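PDB 6AR7: uncharacterized protein, which is of unknown function but may act as an LprI-like lysozyme inhibitor. Local coordinates for residues I26-A29 / M30-L34; Q54-Q57 / G58-D61; D74-R77 / G78-S82; R117-P120 / V121-R124. All coordinates share one frame; numbering follows the deposited sequence.

Interaction 1: residues I26-A29 / M30-L34; sequences IDVA and MRQCL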
# COMPACT_ATOMS: atom_id res chain seq x y z
N ILE A 26 0.88 4.28 -17.51
CA ILE A 26 1.37 5.20 -16.48
C ILE A 26 2.84 4.97 -16.20
O ILE A 26 3.61 5.93 -16.02
CB ILE A 26 0.54 5.07 -15.19
CG1 ILE A 26 -0.92 5.43 -15.44
CG2 ILE A 26 1.15 5.95 -14.08
CD1 ILE A 26 -1.85 5.10 -14.30
N ASP A 27 3.26 3.70 -16.12
CA ASP A 27 4.66 3.39 -15.82
C ASP A 27 5.55 3.64 -17.03
O ASP A 27 6.70 4.04 -16.88
CB ASP A 27 4.81 1.95 -15.34
CG ASP A 27 4.02 1.68 -14.06
OD1 ASP A 27 3.85 2.62 -13.24
OD2 ASP A 27 3.57 0.53 -13.89
N VAL A 28 5.03 3.36 -18.24
CA VAL A 28 5.76 3.71 -19.46
C VAL A 28 6.00 5.22 -19.50
O VAL A 28 7.10 5.69 -19.82
CB VAL A 28 5.00 3.21 -20.70
CG1 VAL A 28 5.62 3.74 -22.00
CG2 VAL A 28 4.97 1.67 -20.72
N ALA A 29 4.96 6.01 -19.19
CA ALA A 29 5.09 7.47 -19.23
C ALA A 29 6.07 7.98 -18.18
O ALA A 29 6.86 8.90 -18.46
CB ALA A 29 3.71 8.10 -19.04
N MSE A 30 6.04 7.42 -16.98
CA MSE A 30 6.99 7.86 -15.96
C MSE A 30 8.43 7.63 -16.40
O MSE A 30 9.30 8.49 -16.21
CB MSE A 30 6.75 7.14 -14.65
CG MSE A 30 7.60 7.67 -13.52
SE MSE A 30 7.33 6.56 -11.94
CE MSE A 30 8.62 5.15 -12.34
N ARG A 31 8.66 6.48 -17.02
CA ARG A 31 9.97 6.14 -17.58
C ARG A 31 10.41 7.19 -18.60
O ARG A 31 11.54 7.68 -18.56
CB ARG A 31 9.87 4.75 -18.22
CG ARG A 31 11.13 3.96 -18.28
CD ARG A 31 10.82 2.49 -18.58
NE ARG A 31 10.20 1.82 -17.43
CZ ARG A 31 9.67 0.60 -17.46
NH1 ARG A 31 9.68 -0.12 -18.57
NH2 ARG A 31 9.13 0.08 -16.36
N GLN A 32 9.53 7.52 -19.54
CA GLN A 32 9.84 8.58 -20.49
C GLN A 32 10.02 9.92 -19.77
O GLN A 32 10.92 10.69 -20.11
CB GLN A 32 8.72 8.67 -21.53
CG GLN A 32 8.64 7.43 -22.38
CD GLN A 32 7.36 7.35 -23.18
OE1 GLN A 32 6.31 7.82 -22.75
NE2 GLN A 32 7.44 6.73 -24.34
N CYS A 33 9.20 10.19 -18.76
CA CYS A 33 9.33 11.45 -18.03
C CYS A 33 10.70 11.56 -17.35
O CYS A 33 11.37 12.59 -17.46
CB CYS A 33 8.20 11.55 -17.00
SG CYS A 33 8.15 13.08 -16.03
N LEU A 34 11.14 10.48 -16.67
CA LEU A 34 12.43 10.51 -15.96
C LEU A 34 13.60 10.73 -16.91
O LEU A 34 14.69 11.10 -16.45
CB LEU A 34 12.68 9.21 -15.17
CG LEU A 34 11.66 8.94 -14.06
CD1 LEU A 34 11.76 7.49 -13.51
CD2 LEU A 34 11.84 9.96 -12.97
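V28 lies alongside Q32 one turn further on, its CG1 4.2 Å from Q32 CD, and the two side chains point the same way. This is an i to i+4 pair on the short helix 25-34, which the disulfide between C33 and C48 ties to helix 42-70. The torsions explain the pairing: V28 carries CG1 opposite its own N (chi1 171°), while Q32 swings CG back beside its N and then runs extended, so that Q32 CG sits 3.5 Å from V28 O and OE1 comes near A29 CA. On the opposite flank of the helix M30, a selenomethionine, rests its CB 3.6 Å from I26 O before the chain turns at SE and packs against helix 42-70. The D27 carboxylate is engaged away from R31: its OD2 forms a salt bridge with R122 and its OD1 a hydrogen bond with W56. D27 OD2 and R31 NH2 are 6.1 Å apart, not in contact. Four successive backbone bonds carry the helix through the segment, from M30 N to I26 O onward; the shortest runs from C33 N to A29 O at 2.7 Å, and C33 CB approaches that same A29 O to 3.3 Å.

Interaction 2: residues Q54-Q57 / G58-D61; sequences QQWQ and GEVD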
# COMPACT_ATOMS: atom_id res chain seq x y z
N GLN A 54 -0.18 10.47 -8.89
CA GLN A 54 -1.51 11.04 -9.10
C GLN A 54 -2.29 10.26 -10.16
O GLN A 54 -3.49 10.05 -10.03
CB GLN A 54 -1.38 12.51 -9.53
CG GLN A 54 -0.92 13.46 -8.44
CD GLN A 54 -0.56 14.84 -9.01
OE1 GLN A 54 -1.38 15.47 -9.68
NE2 GLN A 54 0.66 15.29 -8.74
N GLN A 55 -1.61 9.83 -11.23
CA GLN A 55 -2.29 9.04 -12.26
C GLN A 55 -2.72 7.69 -11.70
O GLN A 55 -3.86 7.27 -11.93
CB GLN A 55 -1.38 8.89 -13.47
CG GLN A 55 -1.23 10.24 -14.22
CD GLN A 55 -0.10 10.24 -15.20
OE1 GLN A 55 0.20 9.23 -15.82
NE2 GLN A 55 0.53 11.39 -15.37
N TRP A 56 -1.87 7.04 -10.89
CA TRP A 56 -2.29 5.81 -10.24
C TRP A 56 -3.47 6.04 -9.31
O TRP A 56 -4.33 5.16 -9.17
CB TRP A 56 -1.13 5.17 -9.48
CG TRP A 56 -0.25 4.42 -10.38
CD1 TRP A 56 1.05 4.72 -10.70
CD2 TRP A 56 -0.59 3.25 -11.15
NE1 TRP A 56 1.53 3.80 -11.61
CE2 TRP A 56 0.54 2.89 -11.90
CE3 TRP A 56 -1.75 2.47 -11.26
CZ2 TRP A 56 0.57 1.78 -12.73
CZ3 TRP A 56 -1.73 1.37 -12.09
CH2 TRP A 56 -0.58 1.04 -12.82
N GLN A 57 -3.53 7.19 -8.64
CA GLN A 57 -4.68 7.45 -7.78
C GLN A 57 -5.96 7.56 -8.61
O GLN A 57 -7.03 7.12 -8.19
CB GLN A 57 -4.43 8.71 -6.96
CG GLN A 57 -5.60 9.10 -6.04
CD GLN A 57 -5.96 8.01 -5.05
OE1 GLN A 57 -5.10 7.54 -4.29
NE2 GLN A 57 -7.23 7.60 -5.04
N GLY A 58 -5.86 8.11 -9.82
CA GLY A 58 -7.02 8.08 -10.70
C GLY A 58 -7.43 6.67 -11.06
O GLY A 58 -8.63 6.38 -11.20
N GLU A 59 -6.46 5.77 -11.21
CA GLU A 59 -6.82 4.39 -11.53
C GLU A 59 -7.41 3.68 -10.32
O GLU A 59 -8.27 2.80 -10.47
CB GLU A 59 -5.61 3.63 -12.07
CG GLU A 59 -5.17 4.17 -13.43
CD GLU A 59 -6.31 4.16 -14.43
OE1 GLU A 59 -6.81 3.05 -14.74
OE2 GLU A 59 -6.73 5.25 -14.89
N VAL A 60 -6.98 4.05 -9.12
CA VAL A 60 -7.63 3.54 -7.91
C VAL A 60 -9.10 3.90 -7.93
O VAL A 60 -9.98 3.05 -7.75
CB VAL A 60 -6.94 4.11 -6.65
CG1 VAL A 60 -7.80 3.84 -5.41
CG2 VAL A 60 -5.53 3.52 -6.46
N ASP A 61 -9.40 5.18 -8.17
CA ASP A 61 -10.78 5.62 -8.11
C ASP A 61 -11.63 4.99 -9.21
O ASP A 61 -12.78 4.63 -8.97
CB ASP A 61 -10.83 7.15 -8.17
CG ASP A 61 -10.22 7.79 -6.92
OD1 ASP A 61 -10.24 7.12 -5.87
OD2 ASP A 61 -9.71 8.93 -6.98
O HOH W 1 -5.72 8.27 -13.82
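Q57 leaves the helix with CB 3.3 Å from G58 N; Q57 CG, opposite its own backbone N, stays 3.9 Å from G58 N. A bend at chi2 (59°) then carries the amide forward along the helix, where Q57 NE2 lies 3.8 Å from V60 CG1 and reaches the carboxylate of D61. Both bonds there are weak: Q57 NE2 to D61 OD2 is long at 3.4 Å but nearly straight (173°), whereas Q57 NE2 to D61 OD1 is shorter, 3.2 Å, and strongly bent (122°). Amide and carboxylate planes are well inclined to each other, so the two groups do not meet flat. The pair is an i to i+4 bridge on helix 42-70 of this all-helical fold; W56, Q57 and V60 all pack on helix 107-136, and Q57 also touches W86 of helix 73-101. E59 brings its CB to W56 CE3 at an oblique angle. Its carboxylate has a salt bridge through OE1 to R129, and a water links OE2, weakly, to Q55 O, an oxygen that also accepts the backbone N-H of E59. V60 CG2, turned beside its own backbone N, comes within 3.4 Å of W56 O, the acceptor for V60 N.

Interaction 3: residues D74-R77 / G78-S82; sequences DARR and GWQES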
# COMPACT_ATOMS: atom_id res chain seq x y z
N ASP A 74 -22.41 -9.01 -1.68
CA ASP A 74 -21.54 -9.28 -0.53
C ASP A 74 -20.13 -8.75 -0.76
O ASP A 74 -19.58 -8.04 0.09
CB ASP A 74 -21.52 -10.79 -0.26
CG ASP A 74 -21.21 -11.61 -1.51
OD1 ASP A 74 -20.27 -12.44 -1.48
OD2 ASP A 74 -21.91 -11.43 -2.52
N ALA A 75 -19.55 -9.04 -1.92
CA ALA A 75 -18.22 -8.55 -2.23
C ALA A 75 -18.20 -7.03 -2.36
O ALA A 75 -17.23 -6.38 -1.96
CB ALA A 75 -17.71 -9.20 -3.51
N ARG A 76 -19.28 -6.45 -2.90
CA ARG A 76 -19.31 -5.00 -3.05
C ARG A 76 -19.18 -4.32 -1.69
O ARG A 76 -18.29 -3.49 -1.49
CB ARG A 76 -20.61 -4.57 -3.75
CG ARG A 76 -20.67 -3.06 -3.96
CD ARG A 76 -22.00 -2.59 -4.54
NE ARG A 76 -23.07 -2.65 -3.55
CZ ARG A 76 -24.12 -3.46 -3.62
NH1 ARG A 76 -24.27 -4.28 -4.65
NH2 ARG A 76 -25.03 -3.44 -2.65
N ARG A 77 -20.03 -4.70 -0.73
CA ARG A 77 -19.95 -4.12 0.61
C ARG A 77 -18.60 -4.40 1.25
O ARG A 77 -18.04 -3.54 1.94
CB ARG A 77 -21.08 -4.66 1.49
CG ARG A 77 -22.45 -4.16 1.09
CD ARG A 77 -23.53 -4.56 2.09
NE ARG A 77 -23.89 -5.96 1.97
CZ ARG A 77 -24.83 -6.41 1.14
NH1 ARG A 77 -25.49 -5.56 0.36
NH2 ARG A 77 -25.10 -7.71 1.08
N GLY A 78 -18.07 -5.61 1.05
CA GLY A 78 -16.75 -5.93 1.56
C GLY A 78 -15.67 -5.02 1.01
O GLY A 78 -14.82 -4.52 1.75
N TRP A 79 -15.67 -4.81 -0.31
CA TRP A 79 -14.65 -3.93 -0.90
C TRP A 79 -14.87 -2.48 -0.48
O TRP A 79 -13.90 -1.74 -0.27
CB TRP A 79 -14.63 -4.07 -2.42
CG TRP A 79 -13.85 -5.27 -2.85
CD1 TRP A 79 -14.35 -6.50 -3.15
CD2 TRP A 79 -12.43 -5.36 -3.02
NE1 TRP A 79 -13.33 -7.36 -3.48
CE2 TRP A 79 -12.14 -6.68 -3.42
CE3 TRP A 79 -11.37 -4.46 -2.86
CZ2 TRP A 79 -10.84 -7.12 -3.66
CZ3 TRP A 79 -10.08 -4.90 -3.11
CH2 TRP A 79 -9.83 -6.22 -3.51
N GLN A 80 -16.14 -2.06 -0.37
CA GLN A 80 -16.41 -0.71 0.11
C GLN A 80 -15.83 -0.51 1.49
O GLN A 80 -15.25 0.54 1.79
CB GLN A 80 -17.91 -0.44 0.12
CG GLN A 80 -18.50 -0.30 -1.27
CD GLN A 80 -20.00 -0.09 -1.23
OE1 GLN A 80 -20.69 -0.67 -0.39
NE2 GLN A 80 -20.51 0.71 -2.16
N GLU A 81 -15.95 -1.53 2.34
CA GLU A 81 -15.34 -1.46 3.65
C GLU A 81 -13.82 -1.39 3.54
O GLU A 81 -13.18 -0.57 4.22
CB GLU A 81 -15.76 -2.68 4.48
CG GLU A 81 -15.12 -2.73 5.86
CD GLU A 81 -15.53 -1.58 6.76
OE1 GLU A 81 -16.60 -0.98 6.55
OE2 GLU A 81 -14.74 -1.24 7.67
N SER A 82 -13.23 -2.20 2.66
CA SER A 82 -11.78 -2.19 2.50
C SER A 82 -11.28 -0.82 2.06
O SER A 82 -10.23 -0.35 2.52
CB SER A 82 -11.35 -3.28 1.52
OG SER A 82 -11.42 -2.82 0.18
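A75 O takes the backbone N-H of W79 over 2.8 Å from W79 N, with a C=O...N angle of 160°, and has a second neighbour in the same residue: W79 CD1 stands 3.1 Å from A75 O, which lies at the edge of the indole and near its plane. Chi1 of -81° places the W79 ring beside its backbone N and lets CD1 face the preceding turn, where A75 CB adds an apolar contact. NE1, next to CD1, is hydrogen-bonded to Y135 OH, and L128 and M197 are among the residues packed around the ring. On a different flank, Q80 runs extended along the R76 side chain, and the two point the same way. Q80 CG lies 3.2 Å from R76 O, and Q80 CD lies 4.1 Å from R76 CG. The amide and guanidinium planes are 79° apart, close to perpendicular. Q80 OE1 also approaches R77 CA, while the E81 carboxylate turns away to salt bridges with R84 and R85. S82 OG donates to W79 O over 2.7 Å, bending back onto its own helix, and the same hydroxyl is probably hydrogen-bonded to R124 NH2 on helix 107-136. R76 and Q80 pack on helix 42-70, R76 against V68 and Q80 against Y64 and V68. The exposed side is that of D74 and R77, while W79 is buried between neighbouring helices, a division typical of an amphipathic helix in a helical bundle.

Interaction 4: residues R117-P120 / V121-R124; sequences RLQP and VRER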
# COMPACT_ATOMS: atom_id res chain seq x y z
N ARG A 117 5.70 6.99 -1.34
CA ARG A 117 4.37 7.55 -1.58
C ARG A 117 3.73 6.97 -2.84
O ARG A 117 2.51 6.83 -2.90
CB ARG A 117 4.43 9.07 -1.72
CG ARG A 117 5.10 9.83 -0.58
CD ARG A 117 4.85 11.35 -0.69
NE ARG A 117 5.34 11.97 -1.93
CZ ARG A 117 6.56 12.51 -2.08
NH1 ARG A 117 7.41 12.50 -1.06
NH2 ARG A 117 6.92 13.05 -3.23
N LEU A 118 4.55 6.64 -3.84
CA LEU A 118 4.06 6.16 -5.13
C LEU A 118 3.57 4.71 -5.06
O LEU A 118 2.45 4.41 -5.47
CB LEU A 118 5.18 6.29 -6.17
CG LEU A 118 5.08 5.54 -7.50
CD1 LEU A 118 3.82 6.00 -8.27
CD2 LEU A 118 6.36 5.76 -8.35
N GLN A 119 4.41 3.80 -4.58
CA GLN A 119 4.13 2.37 -4.73
C GLN A 119 2.82 1.90 -4.09
O GLN A 119 2.18 1.00 -4.67
CB GLN A 119 5.31 1.54 -4.19
CG GLN A 119 6.64 1.78 -4.91
CD GLN A 119 6.53 1.66 -6.43
OE1 GLN A 119 5.75 0.86 -6.95
NE2 GLN A 119 7.33 2.45 -7.15
N PRO A 120 2.40 2.38 -2.91
CA PRO A 120 1.14 1.88 -2.35
C PRO A 120 -0.08 2.27 -3.16
O PRO A 120 -1.08 1.56 -3.12
CB PRO A 120 1.09 2.49 -0.94
CG PRO A 120 2.48 2.91 -0.63
CD PRO A 120 3.13 3.22 -1.95
N VAL A 121 -0.02 3.42 -3.83
CA VAL A 121 -1.14 3.84 -4.67
C VAL A 121 -1.22 2.94 -5.89
O VAL A 121 -2.28 2.40 -6.21
CB VAL A 121 -0.99 5.32 -5.06
CG1 VAL A 121 -2.21 5.81 -5.86
CG2 VAL A 121 -0.81 6.15 -3.81
N ARG A 122 -0.07 2.73 -6.54
CA ARG A 122 0.02 1.75 -7.62
C ARG A 122 -0.51 0.39 -7.18
O ARG A 122 -1.36 -0.22 -7.85
CB ARG A 122 1.47 1.67 -8.07
CG ARG A 122 1.72 0.81 -9.26
CD ARG A 122 3.14 1.04 -9.79
NE ARG A 122 3.38 0.13 -10.90
CZ ARG A 122 3.68 -1.16 -10.77
NH1 ARG A 122 3.81 -1.71 -9.56
NH2 ARG A 122 3.86 -1.89 -11.86
N GLU A 123 -0.03 -0.10 -6.02
CA GLU A 123 -0.46 -1.39 -5.50
C GLU A 123 -1.98 -1.45 -5.30
O GLU A 123 -2.63 -2.44 -5.66
CB GLU A 123 0.27 -1.72 -4.19
CG GLU A 123 1.70 -2.22 -4.40
CD GLU A 123 2.60 -2.13 -3.15
OE1 GLU A 123 2.13 -1.77 -2.06
OE2 GLU A 123 3.81 -2.43 -3.27
N ARG A 124 -2.56 -0.41 -4.69
CA ARG A 124 -4.00 -0.44 -4.46
C ARG A 124 -4.76 -0.49 -5.78
O ARG A 124 -5.73 -1.23 -5.91
CB ARG A 124 -4.42 0.77 -3.62
CG ARG A 124 -5.91 0.78 -3.26
CD ARG A 124 -6.36 -0.53 -2.56
NE ARG A 124 -7.73 -0.38 -2.07
CZ ARG A 124 -8.45 -1.36 -1.54
NH1 ARG A 124 -7.95 -2.58 -1.42
NH2 ARG A 124 -9.69 -1.10 -1.14
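The R122 guanidinium and the Q119 amide are two flat groups that lie side by side: Q119 OE1 comes obliquely to the guanidinium, 4.1 Å from R122 NH1, with the planes 58° apart. Q119 OE1 is slightly nearer to the aliphatic part of the arginine, 3.9 Å from R122 CD. The side chains run in the same direction; R122 is extended from CG to NE, and a bend at chi2 (-51°) brings Q119 OE1 beside its CD. Each polar end has a stronger partner: Q119 NE2 bonds to D115 one turn earlier, and R122 NE forms a salt bridge with D27 of helix 25-34. A third flat group, the E123 carboxylate, follows a chain that leaves beside its own backbone N; E123 CG passes 3.3 Å from Q119 O, and OE1 comes near P120 CA. V121 turns the other way, into the protein, where it meets W56 and Q57. R117 O, which V121 N would usually approach in a helix, has V121 CG2 at 3.5 Å. V121 N instead bonds weakly to L118 O (3.1 Å, 127°), which also accepts R122 N along a nearly straight line. P120 has no N-H to give to the preceding turn, and helix 107-136 is kinked there. Within the segment the side chains therefore touch mainly through carbon atoms and backbone oxygens, while the arginines join this helix to its neighbours in different ways: R122 by its charge, and the buried R124 by neutral hydrogen-bond partners, S82 and Q83, and a cation-pi contact with the W86 ring.

How the interactions relate
Interaction 4 is the central one, its centre about 5 Å from that of the chain, and it touches each of the other three. With interaction 2, about 9 Å away between centres, the meeting is by packing, the closest approach being Q57 N to V121 CG1 at 3.4 Å. The D27 carboxylate of interaction 1 bonds to both, D27 OD2 to R122 NE at 3.0 Å and D27 OD1 to W56 NE1 at 3.1 Å, and I26 and M30 add packing. On the other side S82 OG is 2.8 Å from R124 NH2, which joins interaction 3 to interaction 4. Interactions 1 and 3 are separate, with nearest atoms about 17 Å apart.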